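Local coordinates for kinesin-like protein KAR3 (PDB 1F9V), which probably couples ATP binding and hydrolysis to movement along microtubules as a kinesin-family motor protein of budding yeast, at residues His116-Ile121 / Tyr131-Glu136; Glu190-Ile195 / Ser219-His224. The protein carries 2 engineered substitutions. One frame throughout, in Å; residues are numbered along the deposited sequence.

Interaction 1: His116-Ile121 / Tyr131-Glu136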
ATOM      1  N   HIS A 116       4.342   5.494  15.752  1.00 12.78           N
ATOM      2  CA  HIS A 116       4.005   6.893  15.541  1.00 11.75           C
ATOM      3  C   HIS A 116       2.640   7.224  16.136  1.00 12.98           C
ATOM      4  O   HIS A 116       2.458   8.271  16.756  1.00 13.21           O
ATOM      5  CB  HIS A 116       4.009   7.206  14.040  1.00 12.15           C
ATOM      6  CG  HIS A 116       3.886   8.663  13.718  1.00 13.29           C
ATOM      7  ND1 HIS A 116       4.706   9.623  14.275  1.00 12.29           N
ATOM      8  CD2 HIS A 116       3.050   9.322  12.883  1.00 11.90           C
ATOM      9  CE1 HIS A 116       4.379  10.809  13.794  1.00 12.12           C
ATOM     10  NE2 HIS A 116       3.377  10.654  12.947  1.00 14.04           N
ATOM     11  N   ILE A 117       1.678   6.330  15.942  1.00 13.51           N
ATOM     12  CA  ILE A 117       0.328   6.546  16.462  1.00 14.75           C
ATOM     13  C   ILE A 117       0.309   6.594  17.992  1.00 13.41           C
ATOM     14  O   ILE A 117      -0.364   7.440  18.582  1.00 14.38           O
ATOM     15  CB  ILE A 117      -0.641   5.446  15.965  1.00 15.22           C
ATOM     16  CG1 ILE A 117      -1.034   5.723  14.509  1.00 16.53           C
ATOM     17  CG2 ILE A 117      -1.893   5.410  16.837  1.00 16.50           C
ATOM     18  CD1 ILE A 117      -1.687   4.539  13.805  1.00 18.06           C
ATOM     19  N   PHE A 118       1.046   5.696  18.632  1.00 13.68           N
ATOM     20  CA  PHE A 118       1.080   5.682  20.086  1.00 14.16           C
ATOM     21  C   PHE A 118       1.803   6.907  20.639  1.00 15.26           C
ATOM     22  O   PHE A 118       1.467   7.395  21.717  1.00 15.20           O
ATOM     23  CB  PHE A 118       1.716   4.383  20.583  1.00 15.34           C
ATOM     24  CG  PHE A 118       0.720   3.274  20.779  1.00 17.64           C
ATOM     25  CD1 PHE A 118      -0.233   3.352  21.793  1.00 18.55           C
ATOM     26  CD2 PHE A 118       0.703   2.174  19.932  1.00 17.60           C
ATOM     27  CE1 PHE A 118      -1.187   2.349  21.956  1.00 18.61           C
ATOM     28  CE2 PHE A 118      -0.248   1.167  20.087  1.00 18.67           C
ATOM     29  CZ  PHE A 118      -1.195   1.258  21.103  1.00 17.84           C
ATOM     30  N   ASN A 119       2.785   7.423  19.900  1.00 15.01           N
ATOM     31  CA  ASN A 119       3.493   8.620  20.354  1.00 16.20           C
ATOM     32  C   ASN A 119       2.485   9.759  20.348  1.00 16.18           C
ATOM     33  O   ASN A 119       2.464  10.598  21.246  1.00 16.38           O
ATOM     34  CB  ASN A 119       4.653   8.971  19.418  1.00 17.63           C
ATOM     35  CG  ASN A 119       5.835   8.032  19.569  1.00 22.97           C
ATOM     36  OD1 ASN A 119       5.962   7.326  20.574  1.00 24.98           O
ATOM     37  ND2 ASN A 119       6.710   8.017  18.564  1.00 24.02           N
ATOM     38  N   TRP A 120       1.640   9.773  19.323  1.00 14.92           N
ATOM     39  CA  TRP A 120       0.618  10.801  19.188  1.00 16.09           C
ATOM     40  C   TRP A 120      -0.481  10.622  20.227  1.00 16.75           C
ATOM     41  O   TRP A 120      -0.999  11.598  20.769  1.00 17.60           O
ATOM     42  CB  TRP A 120       0.010  10.747  17.790  1.00 16.21           C
ATOM     43  CG  TRP A 120       0.620  11.728  16.861  1.00 17.68           C
ATOM     44  CD1 TRP A 120       1.427  11.455  15.792  1.00 17.83           C
ATOM     45  CD2 TRP A 120       0.488  13.151  16.913  1.00 19.82           C
ATOM     46  NE1 TRP A 120       1.803  12.622  15.175  1.00 18.62           N
ATOM     47  CE2 TRP A 120       1.242  13.679  15.840  1.00 19.78           C
ATOM     48  CE3 TRP A 120      -0.198  14.033  17.759  1.00 20.39           C
ATOM     49  CZ2 TRP A 120       1.333  15.054  15.592  1.00 20.80           C
ATOM     50  CZ3 TRP A 120      -0.106  15.402  17.513  1.00 22.59           C
ATOM     51  CH2 TRP A 120       0.654  15.897  16.435  1.00 23.05           C
ATOM     52  N   ILE A 121      -0.834   9.368  20.493  1.00 16.59           N
ATOM     53  CA  ILE A 121      -1.873   9.060  21.462  1.00 17.20           C
ATOM     54  C   ILE A 121      -1.448   9.572  22.837  1.00 18.92           C
ATOM     55  O   ILE A 121      -2.244  10.173  23.557  1.00 18.88           O
ATOM     56  CB  ILE A 121      -2.146   7.532  21.524  1.00 17.21           C
ATOM     57  CG1 ILE A 121      -2.950   7.095  20.287  1.00 16.30           C
ATOM     58  CG2 ILE A 121      -2.903   7.184  22.809  1.00 17.69           C
ATOM     59  CD1 ILE A 121      -3.208   5.606  20.195  1.00 15.67           C
ATOM     60  N   TYR A 131      -7.671   7.167  23.510  1.00 18.91           N
ATOM     61  CA  TYR A 131      -7.731   6.386  22.281  1.00 16.22           C
ATOM     62  C   TYR A 131      -7.535   4.900  22.531  1.00 15.77           C
ATOM     63  O   TYR A 131      -6.694   4.500  23.338  1.00 16.52           O
ATOM     64  CB  TYR A 131      -6.647   6.859  21.299  1.00 14.86           C
ATOM     65  CG  TYR A 131      -6.966   8.127  20.541  1.00 12.70           C
ATOM     66  CD1 TYR A 131      -7.642   8.085  19.319  1.00 13.14           C
ATOM     67  CD2 TYR A 131      -6.554   9.368  21.020  1.00 12.92           C
ATOM     68  CE1 TYR A 131      -7.894   9.246  18.594  1.00 13.63           C
ATOM     69  CE2 TYR A 131      -6.801  10.538  20.302  1.00 13.48           C
ATOM     70  CZ  TYR A 131      -7.472  10.468  19.091  1.00 13.02           C
ATOM     71  OH  TYR A 131      -7.714  11.619  18.386  1.00 14.66           O
ATOM     72  N   LYS A 132      -8.308   4.081  21.828  1.00 15.33           N
ATOM     73  CA  LYS A 132      -8.186   2.636  21.939  1.00 17.07           C
ATOM     74  C   LYS A 132      -7.814   2.142  20.553  1.00 15.19           C
ATOM     75  O   LYS A 132      -8.326   2.648  19.560  1.00 15.89           O
ATOM     76  CB  LYS A 132      -9.503   1.997  22.384  1.00 19.14           C
ATOM     77  CG  LYS A 132      -9.729   2.078  23.883  1.00 21.77           C
ATOM     78  CD  LYS A 132     -10.291   3.438  24.266  1.00 24.14           C
ATOM     79  CE  LYS A 132     -11.499   3.808  23.408  1.00 24.15           C
ATOM     80  NZ  LYS A 132     -11.788   5.268  23.448  1.00 24.96           N
ATOM     81  N   VAL A 133      -6.921   1.162  20.496  1.00 14.15           N
ATOM     82  CA  VAL A 133      -6.455   0.624  19.231  1.00 14.59           C
ATOM     83  C   VAL A 133      -6.661  -0.876  19.113  1.00 14.06           C
ATOM     84  O   VAL A 133      -6.282  -1.634  20.004  1.00 15.39           O
ATOM     85  CB  VAL A 133      -4.949   0.914  19.043  1.00 14.52           C
ATOM     86  CG1 VAL A 133      -4.490   0.458  17.661  1.00 13.72           C
ATOM     87  CG2 VAL A 133      -4.683   2.400  19.240  1.00 15.40           C
ATOM     88  N   ASN A 134      -7.275  -1.307  18.020  1.00 12.85           N
ATOM     89  CA  ASN A 134      -7.467  -2.731  17.796  1.00 13.02           C
ATOM     90  C   ASN A 134      -7.140  -3.014  16.331  1.00 13.18           C
ATOM     91  O   ASN A 134      -7.265  -2.133  15.480  1.00 14.87           O
ATOM     92  CB  ASN A 134      -8.890  -3.173  18.187  1.00 12.91           C
ATOM     93  CG  ASN A 134      -9.951  -2.698  17.225  1.00 12.28           C
ATOM     94  OD1 ASN A 134     -10.555  -3.503  16.505  1.00 17.40           O
ATOM     95  ND2 ASN A 134     -10.204  -1.397  17.213  1.00 11.46           N
ATOM     96  N   CYS A 135      -6.694  -4.227  16.041  1.00 12.58           N
ATOM     97  CA  CYS A 135      -6.305  -4.554  14.677  1.00 12.74           C
ATOM     98  C   CYS A 135      -6.670  -5.952  14.219  1.00 12.92           C
ATOM     99  O   CYS A 135      -7.013  -6.824  15.020  1.00 13.11           O
ATOM    100  CB  CYS A 135      -4.789  -4.378  14.534  1.00 14.68           C
ATOM    101  SG  CYS A 135      -3.799  -5.582  15.489  1.00 17.52           S
ATOM    102  N   GLU A 136      -6.584  -6.147  12.908  1.00 10.49           N
ATOM    103  CA  GLU A 136      -6.829  -7.431  12.277  1.00 10.00           C
ATOM    104  C   GLU A 136      -5.724  -7.566  11.237  1.00  8.99           C
ATOM    105  O   GLU A 136      -5.204  -6.560  10.743  1.00  9.06           O
ATOM    106  CB  GLU A 136      -8.186  -7.462  11.569  1.00 10.41           C
ATOM    107  CG  GLU A 136      -9.389  -7.313  12.485  1.00 13.09           C
ATOM    108  CD  GLU A 136      -9.791  -5.867  12.667  1.00 14.72           C
ATOM    109  OE1 GLU A 136      -9.865  -5.143  11.653  1.00 15.82           O
ATOM    110  OE2 GLU A 136     -10.030  -5.445  13.818  1.00 15.72           O
TER

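Interaction 2: Glu190-Ile195 / Ser219-His224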
ATOM      1  N   GLU A 190       4.630  -2.083  21.447  1.00 37.10           N
ATOM      2  CA  GLU A 190       5.368  -3.339  21.569  1.00 37.69           C
ATOM      3  C   GLU A 190       4.519  -4.591  21.341  1.00 37.12           C
ATOM      4  O   GLU A 190       5.043  -5.653  21.002  1.00 36.18           O
ATOM      5  CB  GLU A 190       6.028  -3.418  22.950  1.00 39.33           C
ATOM      6  CG  GLU A 190       6.110  -2.079  23.671  1.00 41.50           C
ATOM      7  CD  GLU A 190       6.754  -2.190  25.039  1.00 43.92           C
ATOM      8  OE1 GLU A 190       6.065  -2.639  25.984  1.00 44.74           O
ATOM      9  OE2 GLU A 190       7.947  -1.826  25.170  1.00 44.33           O
ATOM     10  N   MET A 191       3.208  -4.466  21.517  1.00 37.04           N
ATOM     11  CA  MET A 191       2.317  -5.605  21.345  1.00 36.70           C
ATOM     12  C   MET A 191       2.142  -6.058  19.898  1.00 34.99           C
ATOM     13  O   MET A 191       1.763  -7.198  19.652  1.00 33.81           O
ATOM     14  CB  MET A 191       0.955  -5.302  21.969  1.00 39.64           C
ATOM     15  CG  MET A 191       0.787  -5.901  23.355  1.00 43.84           C
ATOM     16  SD  MET A 191      -0.537  -5.124  24.305  1.00 50.25           S
ATOM     17  CE  MET A 191      -1.981  -5.574  23.332  1.00 47.00           C
ATOM     18  N   VAL A 192       2.419  -5.173  18.943  1.00 33.97           N
ATOM     19  CA  VAL A 192       2.294  -5.536  17.533  1.00 34.18           C
ATOM     20  C   VAL A 192       3.216  -6.712  17.227  1.00 33.07           C
ATOM     21  O   VAL A 192       3.028  -7.428  16.244  1.00 32.86           O
ATOM     22  CB  VAL A 192       2.667  -4.364  16.600  1.00 34.51           C
ATOM     23  CG1 VAL A 192       4.132  -3.991  16.778  1.00 35.71           C
ATOM     24  CG2 VAL A 192       2.401  -4.760  15.152  1.00 35.68           C
ATOM     25  N   GLU A 193       4.217  -6.899  18.081  1.00 32.89           N
ATOM     26  CA  GLU A 193       5.168  -7.992  17.931  1.00 32.76           C
ATOM     27  C   GLU A 193       4.417  -9.317  17.974  1.00 30.34           C
ATOM     28  O   GLU A 193       4.641 -10.195  17.143  1.00 29.57           O
ATOM     29  CB  GLU A 193       6.194  -7.957  19.064  1.00 36.79           C
ATOM     30  CG  GLU A 193       7.635  -7.862  18.598  1.00 41.56           C
ATOM     31  CD  GLU A 193       8.483  -6.997  19.516  1.00 44.47           C
ATOM     32  OE1 GLU A 193       9.698  -7.269  19.630  1.00 46.07           O
ATOM     33  OE2 GLU A 193       7.935  -6.048  20.122  1.00 45.61           O
ATOM     34  N   ILE A 194       3.527  -9.450  18.952  1.00 28.33           N
ATOM     35  CA  ILE A 194       2.738 -10.667  19.106  1.00 27.96           C
ATOM     36  C   ILE A 194       1.900 -10.919  17.854  1.00 26.67           C
ATOM     37  O   ILE A 194       1.767 -12.059  17.404  1.00 25.61           O
ATOM     38  CB  ILE A 194       1.790 -10.570  20.326  1.00 28.38           C
ATOM     39  CG1 ILE A 194       2.607 -10.464  21.614  1.00 28.14           C
ATOM     40  CG2 ILE A 194       0.876 -11.787  20.374  1.00 29.93           C
ATOM     41  CD1 ILE A 194       1.881  -9.745  22.727  1.00 29.05           C
ATOM     42  N   ILE A 195       1.339  -9.845  17.300  1.00 26.08           N
ATOM     43  CA  ILE A 195       0.514  -9.932  16.101  1.00 26.82           C
ATOM     44  C   ILE A 195       1.330 -10.427  14.910  1.00 27.04           C
ATOM     45  O   ILE A 195       0.972 -11.414  14.258  1.00 26.45           O
ATOM     46  CB  ILE A 195      -0.090  -8.555  15.729  1.00 28.17           C
ATOM     47  CG1 ILE A 195      -0.763  -7.924  16.955  1.00 28.13           C
ATOM     48  CG2 ILE A 195      -1.066  -8.711  14.564  1.00 27.53           C
ATOM     49  CD1 ILE A 195      -1.976  -8.676  17.457  1.00 28.28           C
ATOM     50  N   SER A 219      -1.835  -9.065   1.482  1.00  9.31           N
ATOM     51  CA  SER A 219      -1.839  -9.133   2.935  1.00 10.71           C
ATOM     52  C   SER A 219      -2.290  -7.760   3.416  1.00 10.42           C
ATOM     53  O   SER A 219      -1.760  -6.732   2.986  1.00  9.93           O
ATOM     54  CB  SER A 219      -0.441  -9.483   3.448  1.00 11.15           C
ATOM     55  OG  SER A 219      -0.043 -10.743   2.933  1.00 12.11           O
ATOM     56  N   ILE A 220      -3.276  -7.738   4.304  1.00  9.51           N
ATOM     57  CA  ILE A 220      -3.826  -6.477   4.783  1.00  9.54           C
ATOM     58  C   ILE A 220      -3.815  -6.332   6.301  1.00  9.86           C
ATOM     59  O   ILE A 220      -4.437  -7.120   7.009  1.00  9.96           O
ATOM     60  CB  ILE A 220      -5.286  -6.310   4.269  1.00 10.48           C
ATOM     61  CG1 ILE A 220      -5.325  -6.537   2.755  1.00 11.74           C
ATOM     62  CG2 ILE A 220      -5.817  -4.927   4.606  1.00 11.21           C
ATOM     63  CD1 ILE A 220      -6.388  -7.500   2.300  1.00 14.90           C
ATOM     64  N   PHE A 221      -3.094  -5.327   6.789  1.00  9.70           N
ATOM     65  CA  PHE A 221      -3.018  -5.052   8.222  1.00  9.20           C
ATOM     66  C   PHE A 221      -3.993  -3.900   8.480  1.00  9.39           C
ATOM     67  O   PHE A 221      -3.792  -2.773   8.022  1.00  9.09           O
ATOM     68  CB  PHE A 221      -1.585  -4.660   8.609  1.00 10.62           C
ATOM     69  CG  PHE A 221      -1.293  -4.785  10.078  1.00 12.01           C
ATOM     70  CD1 PHE A 221      -1.622  -3.758  10.953  1.00 13.12           C
ATOM     71  CD2 PHE A 221      -0.686  -5.931  10.587  1.00 14.10           C
ATOM     72  CE1 PHE A 221      -1.353  -3.868  12.320  1.00 13.66           C
ATOM     73  CE2 PHE A 221      -0.414  -6.051  11.954  1.00 13.55           C
ATOM     74  CZ  PHE A 221      -0.752  -5.012  12.818  1.00 12.47           C
ATOM     75  N   ILE A 222      -5.061  -4.194   9.214  1.00  8.75           N
ATOM     76  CA  ILE A 222      -6.084  -3.197   9.502  1.00  8.86           C
ATOM     77  C   ILE A 222      -5.987  -2.703  10.932  1.00  8.58           C
ATOM     78  O   ILE A 222      -5.942  -3.499  11.869  1.00  9.84           O
ATOM     79  CB  ILE A 222      -7.502  -3.778   9.249  1.00 10.27           C
ATOM     80  CG1 ILE A 222      -7.585  -4.333   7.822  1.00 10.57           C
ATOM     81  CG2 ILE A 222      -8.552  -2.704   9.465  1.00  9.69           C
ATOM     82  CD1 ILE A 222      -8.855  -5.121   7.517  1.00 12.48           C
ATOM     83  N   ILE A 223      -5.954  -1.386  11.084  1.00  7.98           N
ATOM     84  CA  ILE A 223      -5.852  -0.743  12.389  1.00 10.10           C
ATOM     85  C   ILE A 223      -7.022   0.213  12.592  1.00 10.47           C
ATOM     86  O   ILE A 223      -7.319   1.035  11.724  1.00 11.51           O
ATOM     87  CB  ILE A 223      -4.551   0.085  12.500  1.00 10.39           C
ATOM     88  CG1 ILE A 223      -3.332  -0.838  12.411  1.00 11.76           C
ATOM     89  CG2 ILE A 223      -4.555   0.891  13.795  1.00 10.99           C
ATOM     90  CD1 ILE A 223      -2.069  -0.144  11.924  1.00 13.26           C
ATOM     91  N   HIS A 224      -7.685   0.106  13.740  1.00 10.32           N
ATOM     92  CA  HIS A 224      -8.801   0.994  14.051  1.00 10.81           C
ATOM     93  C   HIS A 224      -8.405   1.884  15.226  1.00 11.51           C
ATOM     94  O   HIS A 224      -7.921   1.396  16.248  1.00 12.21           O
ATOM     95  CB  HIS A 224     -10.046   0.175  14.398  1.00 10.97           C
ATOM     96  CG  HIS A 224     -10.353  -0.900  13.403  1.00 10.31           C
ATOM     97  ND1 HIS A 224     -10.920  -0.636  12.175  1.00 11.93           N
ATOM     98  CD2 HIS A 224     -10.156  -2.238  13.448  1.00 11.25           C
ATOM     99  CE1 HIS A 224     -11.063  -1.766  11.506  1.00 11.77           C
ATOM    100  NE2 HIS A 224     -10.608  -2.753  12.255  1.00 13.04           N
TER

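Interaction 1: His116-Ile121 / Tyr131-Glu136
Ile121 N donates to Ile117 O at 2.8 Å, an ordinary bond in a helical turn that sets Ile121 against Tyr131 and Val133 of the strand. What meets across the gap itself is entirely apolar. CG1 of Ile121 lies beside the backbone N (chi1 -75°), and the near-extended second torsion, 177°, carries CD1 out toward the strand. There CD1 rests against two residues at once: it is 3.7 Å from Val133 CG2 and 3.8 Å from Tyr131 CB. The other branch, CG2, comes to 4.1 Å from Tyr131 CB, so both arms of the isoleucine bear on the root of the tyrosine side chain rather than on its far end. That far end is occupied elsewhere, its OH hydrogen-bonded to Leu81 O, while the ring meets Trp129. One turn back, the Phe118 ring reaches Val133 obliquely, CZ standing 4.1 Å from CG2, so this single methyl is shared by Phe118 and Ile121. Replacing Ile121 by an alanine would remove CG1, CG2 and CD1 and would probably leave a gap between the helix and both Tyr131 CB and Val133 CG2, with Phe118 the remaining helix residue on that methyl. The axes of the two short segments run almost antiparallel (162°), 10.1 Å apart at closest approach, and the nearest CA pair is Ile121 with Tyr131. This is the helix-on-sheet layering of the kinesin motor domain, a P-loop NTPase fold: the chain leaves helix 109-124, turns, and returns along strand 130-141 of the central mixed sheet, with the helix packed on it.

Interaction 2: Glu190-Ile195 / Ser219-His224
In the kinesin motor domain the central sheet is flanked by helices, and here residues near the start of helix 192-199 meet the sheet through one aromatic ring, that of Phe221 on strand 218-228. The ring is met by Val192 and Ile195, three positions apart on the helix and both directed at the strand. Phe221 stretches well out from its backbone, CG being anti to N (chi1 -161°), and this reach matters because the closest alpha carbons, those of Ile195 and Phe221, are still 9.9 Å apart. Toward this helix the ring offers its outer end, CE2 and CZ. Val192 CG2 comes obliquely to within 3.9 Å of Phe221 CZ. Ile195 arrives across the phenylalanine at about a right angle, its CG2 methyl 3.8 Å from CE2 and 4.1 Å from CZ. In both helix residues the touching methyl is the one that lies opposite the backbone N, so the two are offered in similar fashion and share the ring end between them. Within the strand, Ile223 CG1 sits at the ring edge, in its plane. The bound magnesium ion is about 13 Å from the Phe221 side chain and the nearer ADP about 14 Å, so the contact does not line the nucleotide site. Ile220 and Ile222 project to the opposite side of the strand from Phe221. On the Phe221 side, Ile110 and Ile114 of helix 109-124 also touch the ring, Ile114 meets Val192 as well, and the Phe137 ring of the adjoining strand 130-141 meets the Phe221 ring, their planes at about 60°.

How the interactions relate
Both contacts are buried and apolar, each setting a helix against the central mixed sheet, and their centres lie 10 Å apart. Interaction 1 joins elements consecutive in the chain and buries about 204 Å², with Ile121 and Phe118 bearing on two strand residues; interaction 2 joins more distant elements, buries about 100 Å², and depends on one long aromatic side chain. Their strands, 130-141 and 218-228, are antiparallel neighbours, and here the chemistry turns polar: Ile222 N probably hydrogen-bonds to Glu136 O at 2.8 Å, and Glu136 OE1 to His224 NE2 at 2.6 Å. Helix 109-124 is common to both, as one side of interaction 1 and a neighbour of interaction 2.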